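Local coordinates for protein anti-sigma-I factor RsgI3 (PDB 6QE7) that probably holds the sigma factor SigI3 inactive until its extracellular tandem PA14 domains, the part in this chain, bind plant polysaccharides such as pectin, at residues R7-N12 / R49-V54; V54-S59 / K103-K108; D70-W75 / I107-Y112. One frame throughout, in Å; residues are numbered along the deposited sequence.

Contact 1 of 3, residues R7-N12 / R49-V54. With CA (calcium ion), chain E.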
loop_
_atom_site.group_PDB
_atom_site.type_symbol
_atom_site.label_atom_id
_atom_site.label_comp_id
_atom_site.label_asym_id
_atom_site.label_seq_id
_atom_site.Cartn_x
_atom_site.Cartn_y
_atom_site.Cartn_z
ATOM N N ARG A 7 -7.030 17.518 -6.880
ATOM C CA ARG A 7 -6.774 16.186 -7.445
ATOM C C ARG A 7 -6.955 15.150 -6.351
ATOM O O ARG A 7 -6.190 15.181 -5.384
ATOM C CB ARG A 7 -5.355 16.170 -8.006
ATOM C CG ARG A 7 -4.940 14.853 -8.649
ATOM C CD ARG A 7 -3.423 14.760 -8.691
ATOM N NE ARG A 7 -3.139 15.073 -10.051
ATOM C CZ ARG A 7 -1.940 15.000 -10.655
ATOM N NH1 ARG A 7 -0.857 14.648 -9.978
ATOM N NH2 ARG A 7 -1.853 15.319 -11.946
ATOM N N GLY A 8 -7.850 14.191 -6.592
ATOM C CA GLY A 8 -8.118 13.026 -5.740
ATOM C C GLY A 8 -7.488 11.778 -6.300
ATOM O O GLY A 8 -7.701 11.435 -7.502
ATOM N N GLU A 9 -6.624 11.178 -5.503
ATOM C CA GLU A 9 -6.004 9.881 -5.823
ATOM C C GLU A 9 -6.780 8.865 -4.982
ATOM O O GLU A 9 -6.719 8.967 -3.704
ATOM C CB GLU A 9 -4.493 9.833 -5.500
ATOM C CG GLU A 9 -3.549 10.869 -6.125
ATOM C CD GLU A 9 -2.340 11.228 -5.241
ATOM O OE1 GLU A 9 -1.878 10.379 -4.416
ATOM O OE2 GLU A 9 -1.880 12.360 -5.327
ATOM N N TYR A 10 -7.313 7.847 -5.644
ATOM C CA TYR A 10 -8.188 6.813 -5.080
ATOM C C TYR A 10 -7.507 5.473 -5.153
ATOM O O TYR A 10 -7.120 4.985 -6.217
ATOM C CB TYR A 10 -9.508 6.805 -5.843
ATOM C CG TYR A 10 -10.350 8.010 -5.550
ATOM C CD1 TYR A 10 -10.120 9.217 -6.187
ATOM C CD2 TYR A 10 -11.362 7.988 -4.608
ATOM C CE1 TYR A 10 -10.900 10.339 -5.906
ATOM C CE2 TYR A 10 -12.176 9.086 -4.355
ATOM C CZ TYR A 10 -11.945 10.284 -5.007
ATOM O OH TYR A 10 -12.706 11.386 -4.717
ATOM N N TYR A 11 -7.334 4.866 -3.992
ATOM C CA TYR A 11 -6.567 3.610 -3.857
ATOM C C TYR A 11 -7.536 2.562 -3.285
ATOM O O TYR A 11 -8.259 2.925 -2.366
ATOM C CB TYR A 11 -5.409 3.896 -2.897
ATOM C CG TYR A 11 -4.388 4.899 -3.367
ATOM C CD1 TYR A 11 -4.611 6.263 -3.193
ATOM C CD2 TYR A 11 -3.158 4.482 -3.872
ATOM C CE1 TYR A 11 -3.679 7.189 -3.587
ATOM C CE2 TYR A 11 -2.207 5.394 -4.267
ATOM C CZ TYR A 11 -2.479 6.733 -4.113
ATOM O OH TYR A 11 -1.582 7.610 -4.568
ATOM N N ASN A 12 -7.353 1.285 -3.623
ATOM C CA ASN A 12 -8.203 0.154 -3.160
ATOM C C ASN A 12 -7.686 -0.500 -1.882
ATOM O O ASN A 12 -8.358 -1.450 -1.402
ATOM C CB ASN A 12 -8.327 -0.932 -4.248
ATOM C CG ASN A 12 -9.616 -0.767 -5.007
ATOM O OD1 ASN A 12 -10.644 -0.619 -4.364
ATOM N ND2 ASN A 12 -9.585 -0.735 -6.339
ATOM N N ARG A 49 -6.192 10.525 -1.395
ATOM C CA ARG A 49 -5.331 11.679 -1.191
ATOM C C ARG A 49 -5.763 12.807 -2.124
ATOM O O ARG A 49 -5.668 12.643 -3.313
ATOM C CB ARG A 49 -3.876 11.359 -1.514
ATOM C CG ARG A 49 -2.974 12.475 -0.988
ATOM C CD ARG A 49 -1.568 12.203 -1.362
ATOM N NE ARG A 49 -1.044 11.235 -0.449
ATOM C CZ ARG A 49 -0.483 10.064 -0.763
ATOM N NH1 ARG A 49 -0.466 9.635 -2.004
ATOM N NH2 ARG A 49 0.066 9.332 0.203
ATOM N N TRP A 50 -6.118 13.939 -1.540
ATOM C CA TRP A 50 -6.464 15.174 -2.269
ATOM C C TRP A 50 -5.300 16.142 -2.130
ATOM O O TRP A 50 -4.855 16.330 -1.001
ATOM C CB TRP A 50 -7.720 15.769 -1.686
ATOM C CG TRP A 50 -8.960 14.976 -1.935
ATOM C CD1 TRP A 50 -9.651 14.934 -3.110
ATOM C CD2 TRP A 50 -9.751 14.265 -0.977
ATOM N NE1 TRP A 50 -10.773 14.191 -2.969
ATOM C CE2 TRP A 50 -10.857 13.716 -1.689
ATOM C CE3 TRP A 50 -9.630 13.943 0.377
ATOM C CZ2 TRP A 50 -11.850 12.926 -1.073
ATOM C CZ3 TRP A 50 -10.596 13.128 0.982
ATOM C CH2 TRP A 50 -11.673 12.597 0.257
ATOM N N THR A 51 -4.741 16.609 -3.239
ATOM C CA THR A 51 -3.674 17.635 -3.213
ATOM C C THR A 51 -3.934 18.769 -4.215
ATOM O O THR A 51 -4.562 18.562 -5.254
ATOM C CB THR A 51 -2.321 17.029 -3.513
ATOM O OG1 THR A 51 -2.378 16.583 -4.861
ATOM C CG2 THR A 51 -1.921 15.948 -2.521
ATOM N N GLY A 52 -3.575 19.982 -3.814
ATOM C CA GLY A 52 -3.557 21.161 -4.676
ATOM C C GLY A 52 -3.187 22.356 -3.847
ATOM O O GLY A 52 -2.296 22.204 -2.934
ATOM N N LYS A 53 -3.912 23.441 -4.084
ATOM C CA LYS A 53 -3.709 24.741 -3.395
ATOM C C LYS A 53 -5.070 25.267 -3.022
ATOM O O LYS A 53 -6.054 25.060 -3.807
ATOM C CB LYS A 53 -2.926 25.673 -4.321
ATOM C CG LYS A 53 -1.494 25.229 -4.556
ATOM C CD LYS A 53 -0.867 25.976 -5.707
ATOM C CE LYS A 53 0.616 25.769 -5.876
ATOM N NZ LYS A 53 1.294 25.673 -4.566
ATOM N N VAL A 54 -5.168 25.825 -1.834
ATOM C CA VAL A 54 -6.362 26.546 -1.351
ATOM C C VAL A 54 -6.004 28.048 -1.331
ATOM O O VAL A 54 -4.784 28.354 -1.144
ATOM C CB VAL A 54 -6.837 26.006 -0.004
ATOM C CG1 VAL A 54 -5.789 26.154 1.094
ATOM C CG2 VAL A 54 -8.131 26.631 0.445
HETATM CA CA CA E . -10.046 -2.358 -0.188
HETATM O O HOH W 1 -3.629 14.260 -5.034
HETATM O O HOH W 2 -11.373 -0.956 -1.699
HETATM O O HOH W 3 -10.017 -3.779 -2.209
HETATM O O HOH W 4 -11.930 -3.904 0.033
HETATM O O HOH W 5 -8.208 -3.935 0.000
#
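Glu9 OE1 accepts two side-chain bonds, one from each segment. Arg49 NH1 reaches it across the strands at 2.9 Å, as a salt bridge. The oxygen lies at the edge of the guanidinium, close to its plane, and the nitrogen meets it nearly along its C-O axis. The carboxylate and guanidinium planes stand 60° apart. Tyr11 OH donates to the same oxygen from the anti side, somewhat out of the carboxylate plane, at 2.8 Å from Glu9 OE1. The Arg49 chain starts extended, with CG opposite the backbone N (chi1 -167°), then bends at chi3, which turns NH1 toward the Glu9 carboxylate. Arg49 has a second carboxylate partner: its NE forms a salt bridge with Glu110. The other oxygen, Glu9 OE2, is hydrogen-bonded to a water 2.6 Å from it. That water also bonds to Arg7 O and to Thr51 OG1, and so bridges the strands. Thr51 OG1 bonds further to Ser142.

These are antiparallel neighbours, strands 6-11 and 46-51, in a sheet of the first PA14 domain. Arg7 with Thr51 and Glu9 with Arg49 are hydrogen-bonded pairs. Gly8 with Trp50 between them is a non-hydrogen-bonded pair. Trp50 lies on the opposite face from Glu9 and Arg49. Its CD1 rests 3.6 Å from Gly8 CA, and Tyr10 OH is also near the indole. Tyr10 OH and Trp50 NE1 both bond to Asp25. Past the end of strand 6-11, Asn12 O binds a calcium ion at 2.3 Å. Asp44 and Thr45 also bind this ion, along with four waters.

Contact 2 of 3, residues V54-S59 / K103-K108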
loop_
_atom_site.group_PDB
_atom_site.type_symbol
_atom_site.label_atom_id
_atom_site.label_comp_id
_atom_site.label_asym_id
_atom_site.label_seq_id
_atom_site.Cartn_x
_atom_site.Cartn_y
_atom_site.Cartn_z
ATOM N N VAL A 54 -5.168 25.825 -1.834
ATOM C CA VAL A 54 -6.362 26.546 -1.351
ATOM C C VAL A 54 -6.004 28.048 -1.331
ATOM O O VAL A 54 -4.784 28.354 -1.144
ATOM C CB VAL A 54 -6.837 26.006 -0.004
ATOM C CG1 VAL A 54 -5.789 26.154 1.094
ATOM C CG2 VAL A 54 -8.131 26.631 0.445
ATOM N N GLU A 55 -6.993 28.921 -1.632
ATOM C CA GLU A 55 -6.844 30.412 -1.712
ATOM C C GLU A 55 -7.874 31.078 -0.820
ATOM O O GLU A 55 -9.052 31.162 -1.140
ATOM C CB GLU A 55 -6.934 30.911 -3.134
ATOM C CG GLU A 55 -7.151 32.410 -3.249
ATOM C CD GLU A 55 -6.853 32.931 -4.642
ATOM O OE1 GLU A 55 -6.186 32.182 -5.416
ATOM O OE2 GLU A 55 -7.286 34.078 -4.960
ATOM N N PRO A 56 -7.509 31.493 0.402
ATOM C CA PRO A 56 -8.492 32.137 1.249
ATOM C C PRO A 56 -8.939 33.476 0.614
ATOM O O PRO A 56 -8.225 34.062 -0.231
ATOM C CB PRO A 56 -7.746 32.353 2.572
ATOM C CG PRO A 56 -6.308 32.420 2.136
ATOM C CD PRO A 56 -6.157 31.462 0.989
ATOM N N ARG A 57 -10.150 33.912 0.971
ATOM C CA ARG A 57 -10.672 35.208 0.442
ATOM C C ARG A 57 -10.150 36.368 1.319
ATOM O O ARG A 57 -9.970 37.466 0.743
ATOM C CB ARG A 57 -12.203 35.194 0.430
ATOM C CG ARG A 57 -12.859 34.084 -0.385
ATOM C CD ARG A 57 -14.275 33.917 0.155
ATOM N NE ARG A 57 -15.196 33.326 -0.802
ATOM C CZ ARG A 57 -15.824 32.141 -0.652
ATOM N NH1 ARG A 57 -15.658 31.404 0.442
ATOM N NH2 ARG A 57 -16.638 31.701 -1.605
ATOM N N TYR A 58 -9.947 36.128 2.636
ATOM C CA TYR A 58 -9.610 37.124 3.687
ATOM C C TYR A 58 -8.240 36.855 4.342
ATOM O O TYR A 58 -7.819 35.679 4.411
ATOM C CB TYR A 58 -10.719 37.062 4.715
ATOM C CG TYR A 58 -12.118 37.073 4.143
ATOM C CD1 TYR A 58 -12.619 38.151 3.426
ATOM C CD2 TYR A 58 -12.966 36.000 4.360
ATOM C CE1 TYR A 58 -13.915 38.145 2.927
ATOM C CE2 TYR A 58 -14.273 35.997 3.905
ATOM C CZ TYR A 58 -14.748 37.075 3.182
ATOM O OH TYR A 58 -16.036 37.002 2.730
ATOM N N SER A 59 -7.496 37.898 4.769
ATOM C CA SER A 59 -6.264 37.754 5.614
ATOM C C SER A 59 -6.731 37.598 7.070
ATOM O O SER A 59 -7.040 38.619 7.699
ATOM C CB SER A 59 -5.318 38.900 5.484
ATOM O OG SER A 59 -4.807 38.969 4.164
ATOM N N LYS A 103 -3.501 34.617 -1.559
ATOM C CA LYS A 103 -2.316 33.728 -1.655
ATOM C C LYS A 103 -2.816 32.283 -1.808
ATOM O O LYS A 103 -3.873 31.930 -1.183
ATOM C CB LYS A 103 -1.409 34.002 -0.443
ATOM C CG LYS A 103 -0.777 35.403 -0.372
ATOM C CD LYS A 103 0.150 35.735 -1.556
ATOM C CE LYS A 103 0.305 37.207 -1.895
ATOM N NZ LYS A 103 -0.798 37.683 -2.768
ATOM N N LYS A 104 -2.154 31.514 -2.678
ATOM C CA LYS A 104 -2.389 30.052 -2.881
ATOM C C LYS A 104 -1.441 29.214 -1.985
ATOM O O LYS A 104 -0.200 29.300 -2.146
ATOM C CB LYS A 104 -2.135 29.685 -4.338
ATOM C CG LYS A 104 -3.239 30.072 -5.335
ATOM C CD LYS A 104 -2.848 29.720 -6.757
ATOM C CE LYS A 104 -3.736 30.284 -7.844
ATOM N NZ LYS A 104 -4.616 31.371 -7.344
ATOM N N TYR A 105 -2.013 28.418 -1.090
ATOM C CA TYR A 105 -1.265 27.608 -0.091
ATOM C C TYR A 105 -1.397 26.124 -0.479
ATOM O O TYR A 105 -2.528 25.692 -0.839
ATOM C CB TYR A 105 -1.789 27.931 1.311
ATOM C CG TYR A 105 -1.562 29.342 1.812
ATOM C CD1 TYR A 105 -0.346 29.760 2.348
ATOM C CD2 TYR A 105 -2.584 30.273 1.784
ATOM C CE1 TYR A 105 -0.153 31.059 2.819
ATOM C CE2 TYR A 105 -2.409 31.559 2.257
ATOM C CZ TYR A 105 -1.190 31.984 2.773
ATOM O OH TYR A 105 -1.089 33.285 3.272
ATOM N N ASP A 106 -0.322 25.335 -0.402
ATOM C CA ASP A 106 -0.410 23.840 -0.487
ATOM C C ASP A 106 -1.456 23.325 0.513
ATOM O O ASP A 106 -1.615 23.842 1.605
ATOM C CB ASP A 106 0.915 23.130 -0.244
ATOM C CG ASP A 106 1.912 23.392 -1.342
ATOM O OD1 ASP A 106 1.490 23.782 -2.434
ATOM O OD2 ASP A 106 3.101 23.202 -1.097
ATOM N N ILE A 107 -2.298 22.432 0.041
ATOM C CA ILE A 107 -3.226 21.663 0.880
ATOM C C ILE A 107 -3.127 20.178 0.470
ATOM O O ILE A 107 -2.866 19.848 -0.683
ATOM C CB ILE A 107 -4.623 22.272 0.816
ATOM C CG1 ILE A 107 -5.532 21.575 1.819
ATOM C CG2 ILE A 107 -5.176 22.182 -0.600
ATOM C CD1 ILE A 107 -6.718 22.392 2.250
ATOM N N LYS A 108 -3.077 19.312 1.477
ATOM C CA LYS A 108 -3.094 17.874 1.270
ATOM C C LYS A 108 -3.968 17.293 2.358
ATOM O O LYS A 108 -3.775 17.601 3.529
ATOM C CB LYS A 108 -1.686 17.291 1.339
ATOM C CG LYS A 108 -1.694 15.760 1.407
ATOM C CD LYS A 108 -0.317 15.198 1.178
ATOM C CE LYS A 108 0.715 15.729 2.186
ATOM N NZ LYS A 108 2.015 15.046 1.992
#
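Val54 and Tyr105 are joined by two backbone hydrogen bonds. Val54 N to Tyr105 O and Tyr105 N to Val54 O are both 2.8 Å long, and the second is almost straight, at 176°. Beyond this pair the chains stay close through CA-H...O contacts. Glu55 CA points its hydrogen at Lys103 O, 3.4 Å away.

The charged contact is a salt bridge at the surface, with Lys104 NZ 2.6 Å from Glu55 OE1. Glu55 CG lies opposite the backbone N (chi1 165°), and the extended chain carries OE1 to the Lys104 amine. NZ sits almost head-on to the oxygen. Lys104 also makes a cation-pi contact with Tyr140.

The pairing places strand 53-54 against the start of strand 105-113, at the end of the sheet away from the calcium ions, in the first PA14 domain. The two segments share this one bridge. Residues 55-59 run on as a loop, with Pro56 still bonded to the backbone of Gly102.

Apolar contacts fill the other side. Val54 CG1 meets Ile107 CD1 at 4.0 Å, and Trp124 and Leu139 also touch Val54. Pro56 CD sits at the edge of the Tyr105 ring, 3.8 Å from CD2, and the two side chains cross at about a right angle. Leu99 touches both, while Tyr105 OH bonds to the backbone N of Glu100.

Contact 3 of 3, residues D70-W75 / I107-Y112. With CA (calcium ion), chain D.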
loop_
_atom_site.group_PDB
_atom_site.type_symbol
_atom_site.label_atom_id
_atom_site.label_comp_id
_atom_site.label_asym_id
_atom_site.label_seq_id
_atom_site.Cartn_x
_atom_site.Cartn_y
_atom_site.Cartn_z
ATOM N N ASP A 70 -13.209 6.903 7.867
ATOM C CA ASP A 70 -12.525 6.898 9.156
ATOM C C ASP A 70 -11.554 8.059 9.309
ATOM O O ASP A 70 -11.987 9.169 9.604
ATOM C CB ASP A 70 -11.830 5.572 9.411
ATOM C CG ASP A 70 -12.870 4.467 9.532
ATOM O OD1 ASP A 70 -13.424 4.054 8.438
ATOM O OD2 ASP A 70 -13.079 3.976 10.657
ATOM N N GLY A 71 -10.276 7.833 9.103
ATOM C CA GLY A 71 -9.260 8.746 9.644
ATOM C C GLY A 71 -8.841 9.776 8.632
ATOM O O GLY A 71 -9.252 9.751 7.446
ATOM N N VAL A 72 -8.081 10.734 9.112
ATOM C CA VAL A 72 -7.703 11.875 8.242
ATOM C C VAL A 72 -6.350 12.402 8.663
ATOM O O VAL A 72 -6.067 12.445 9.837
ATOM C CB VAL A 72 -8.808 12.932 8.315
ATOM C CG1 VAL A 72 -9.007 13.369 9.757
ATOM C CG2 VAL A 72 -8.577 14.148 7.372
ATOM N N ARG A 73 -5.678 13.036 7.746
ATOM C CA ARG A 73 -4.595 13.964 8.065
ATOM C C ARG A 73 -4.726 15.177 7.157
ATOM O O ARG A 73 -4.966 14.977 5.935
ATOM C CB ARG A 73 -3.240 13.275 7.832
ATOM C CG ARG A 73 -2.892 12.148 8.789
ATOM C CD ARG A 73 -1.396 11.834 8.633
ATOM N NE ARG A 73 -1.033 11.083 9.823
ATOM C CZ ARG A 73 -0.892 9.777 9.881
ATOM N NH1 ARG A 73 -0.976 8.984 8.789
ATOM N NH2 ARG A 73 -0.540 9.310 11.056
ATOM N N LEU A 74 -4.608 16.383 7.720
ATOM C CA LEU A 74 -4.695 17.620 6.898
ATOM C C LEU A 74 -3.454 18.440 7.070
ATOM O O LEU A 74 -3.175 18.823 8.226
ATOM C CB LEU A 74 -5.905 18.477 7.320
ATOM C CG LEU A 74 -6.165 19.714 6.458
ATOM C CD1 LEU A 74 -6.342 19.342 5.011
ATOM C CD2 LEU A 74 -7.394 20.478 6.953
ATOM N N TRP A 75 -2.814 18.753 5.944
ATOM C CA TRP A 75 -1.713 19.733 5.844
ATOM C C TRP A 75 -2.225 20.949 5.102
ATOM O O TRP A 75 -2.807 20.785 3.985
ATOM C CB TRP A 75 -0.439 19.211 5.150
ATOM C CG TRP A 75 0.237 18.062 5.795
ATOM C CD1 TRP A 75 1.374 18.103 6.518
ATOM C CD2 TRP A 75 -0.096 16.672 5.680
ATOM N NE1 TRP A 75 1.716 16.849 6.921
ATOM C CE2 TRP A 75 0.875 15.944 6.379
ATOM C CE3 TRP A 75 -1.153 15.969 5.105
ATOM C CZ2 TRP A 75 0.870 14.554 6.492
ATOM C CZ3 TRP A 75 -1.151 14.596 5.201
ATOM C CH2 TRP A 75 -0.169 13.897 5.905
ATOM N N ILE A 107 -2.298 22.432 0.041
ATOM C CA ILE A 107 -3.226 21.663 0.880
ATOM C C ILE A 107 -3.127 20.178 0.470
ATOM O O ILE A 107 -2.866 19.848 -0.683
ATOM C CB ILE A 107 -4.623 22.272 0.816
ATOM C CG1 ILE A 107 -5.532 21.575 1.819
ATOM C CG2 ILE A 107 -5.176 22.182 -0.600
ATOM C CD1 ILE A 107 -6.718 22.392 2.250
ATOM N N LYS A 108 -3.077 19.312 1.477
ATOM C CA LYS A 108 -3.094 17.874 1.270
ATOM C C LYS A 108 -3.968 17.293 2.358
ATOM O O LYS A 108 -3.775 17.601 3.529
ATOM C CB LYS A 108 -1.686 17.291 1.339
ATOM C CG LYS A 108 -1.694 15.760 1.407
ATOM C CD LYS A 108 -0.317 15.198 1.178
ATOM C CE LYS A 108 0.715 15.729 2.186
ATOM N NZ LYS A 108 2.015 15.046 1.992
ATOM N N MET A 109 -4.964 16.535 1.939
ATOM C CA MET A 109 -5.832 15.834 2.855
ATOM C C MET A 109 -5.763 14.363 2.482
ATOM O O MET A 109 -6.052 14.035 1.336
ATOM C CB MET A 109 -7.256 16.380 2.771
ATOM C CG MET A 109 -8.195 15.580 3.594
ATOM S SD MET A 109 -9.792 16.475 3.795
ATOM C CE MET A 109 -10.824 15.221 4.556
ATOM N N GLU A 110 -5.374 13.542 3.466
ATOM C CA GLU A 110 -5.314 12.061 3.366
ATOM C C GLU A 110 -6.464 11.540 4.183
ATOM O O GLU A 110 -6.769 12.121 5.225
ATOM C CB GLU A 110 -3.947 11.536 3.837
ATOM C CG GLU A 110 -2.880 11.877 2.818
ATOM C CD GLU A 110 -1.465 11.413 3.158
ATOM O OE1 GLU A 110 -1.265 10.932 4.233
ATOM O OE2 GLU A 110 -0.634 11.468 2.284
ATOM N N TYR A 111 -7.131 10.530 3.643
ATOM C CA TYR A 111 -8.372 9.990 4.197
ATOM C C TYR A 111 -8.292 8.482 4.077
ATOM O O TYR A 111 -7.776 8.029 3.025
ATOM C CB TYR A 111 -9.548 10.577 3.381
ATOM C CG TYR A 111 -10.774 9.727 3.535
ATOM C CD1 TYR A 111 -11.554 9.815 4.667
ATOM C CD2 TYR A 111 -11.047 8.732 2.627
ATOM C CE1 TYR A 111 -12.616 8.968 4.891
ATOM C CE2 TYR A 111 -12.110 7.884 2.826
ATOM C CZ TYR A 111 -12.880 7.992 3.957
ATOM O OH TYR A 111 -13.925 7.158 4.118
ATOM N N TYR A 112 -8.923 7.723 4.982
ATOM C CA TYR A 112 -9.161 6.306 4.676
ATOM C C TYR A 112 -10.459 5.875 5.358
ATOM O O TYR A 112 -10.968 6.503 6.288
ATOM C CB TYR A 112 -7.980 5.451 5.126
ATOM C CG TYR A 112 -7.990 5.116 6.597
ATOM C CD1 TYR A 112 -7.470 5.975 7.546
ATOM C CD2 TYR A 112 -8.485 3.899 7.050
ATOM C CE1 TYR A 112 -7.460 5.651 8.907
ATOM C CE2 TYR A 112 -8.438 3.534 8.394
ATOM C CZ TYR A 112 -7.912 4.406 9.340
ATOM O OH TYR A 112 -7.979 4.073 10.656
HETATM CA CA CA D . -15.748 3.401 8.285
HETATM O O HOH W 6 -15.141 2.152 10.654
HETATM O O HOH W 7 -17.168 3.398 10.632
#
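Tyr112 O is gripped by two successive backbone N-H groups. Asp70 N lies 2.8 Å from it, in its carbonyl plane. Gly71 N adds a weak bond at 3.2 Å from Tyr112 O. Two residues facing one in this way form a classic beta bulge. The Tyr112 ring folds back over the bulge, with CG between its backbone N and carbonyl carbon (chi1 81°). Asp70 CB makes a CH-pi contact over one face of this ring, and Gly71 N lies over a face too.

Beyond the bulge the strands pair regularly. Trp75 and Lys108 lie side by side on one face of the sheet. Lys108 CE packs 3.5 Å from Trp75 CE3, over the ring. The bend at chi3 brings NZ above the six-membered ring, 4.4 Å from its centroid and 3° off the normal, a cation-pi contact. Glu110 OE1 approaches the edge of the same indole, 3.6 Å from Trp75 CH2, while its OE2 forms a salt bridge with Arg49 NE. On the other face the contacts across the strands are largely apolar. Val72 CG2 touches Met109 CE, Leu74 CD1 touches Met109 CB, and Leu122 covers Leu74 and Met109.

Asp70 follows a cis peptide bond and binds a calcium ion through OD1 at 2.4 Å. OD1 also accepts from the backbone N of His114, which would help fix the carboxylate. Asp69, Gln113, Val115 and Ala117 complete its protein ligands. A cis Asp-Asp pair holding calcium is characteristic of the ligand site in carbohydrate-binding PA14 domains.

Overall arrangement
All three contacts join strands of one antiparallel sheet in the first PA14 domain, contact 2 by a single bridged pair. Contacts 2 and 3 use overlapping parts of one strand, 105-113, and share Ile107 and Lys108. Contact 1 lies beside that strand, through 46-51, and passes Val54 on to contact 2. Contacts 1 and 3 are buried, with centres 9 Å apart. The Arg49-Glu110 salt bridge and the packing of Trp50 on Tyr111 tie them together. Contact 2 is partly exposed and has no metal. Its salt bridge is at the surface, whereas contact 1 has a buried glutamate and contact 3 adds aromatic faces to a long backbone ladder. Contacts 1 and 3 each reach a different calcium ion.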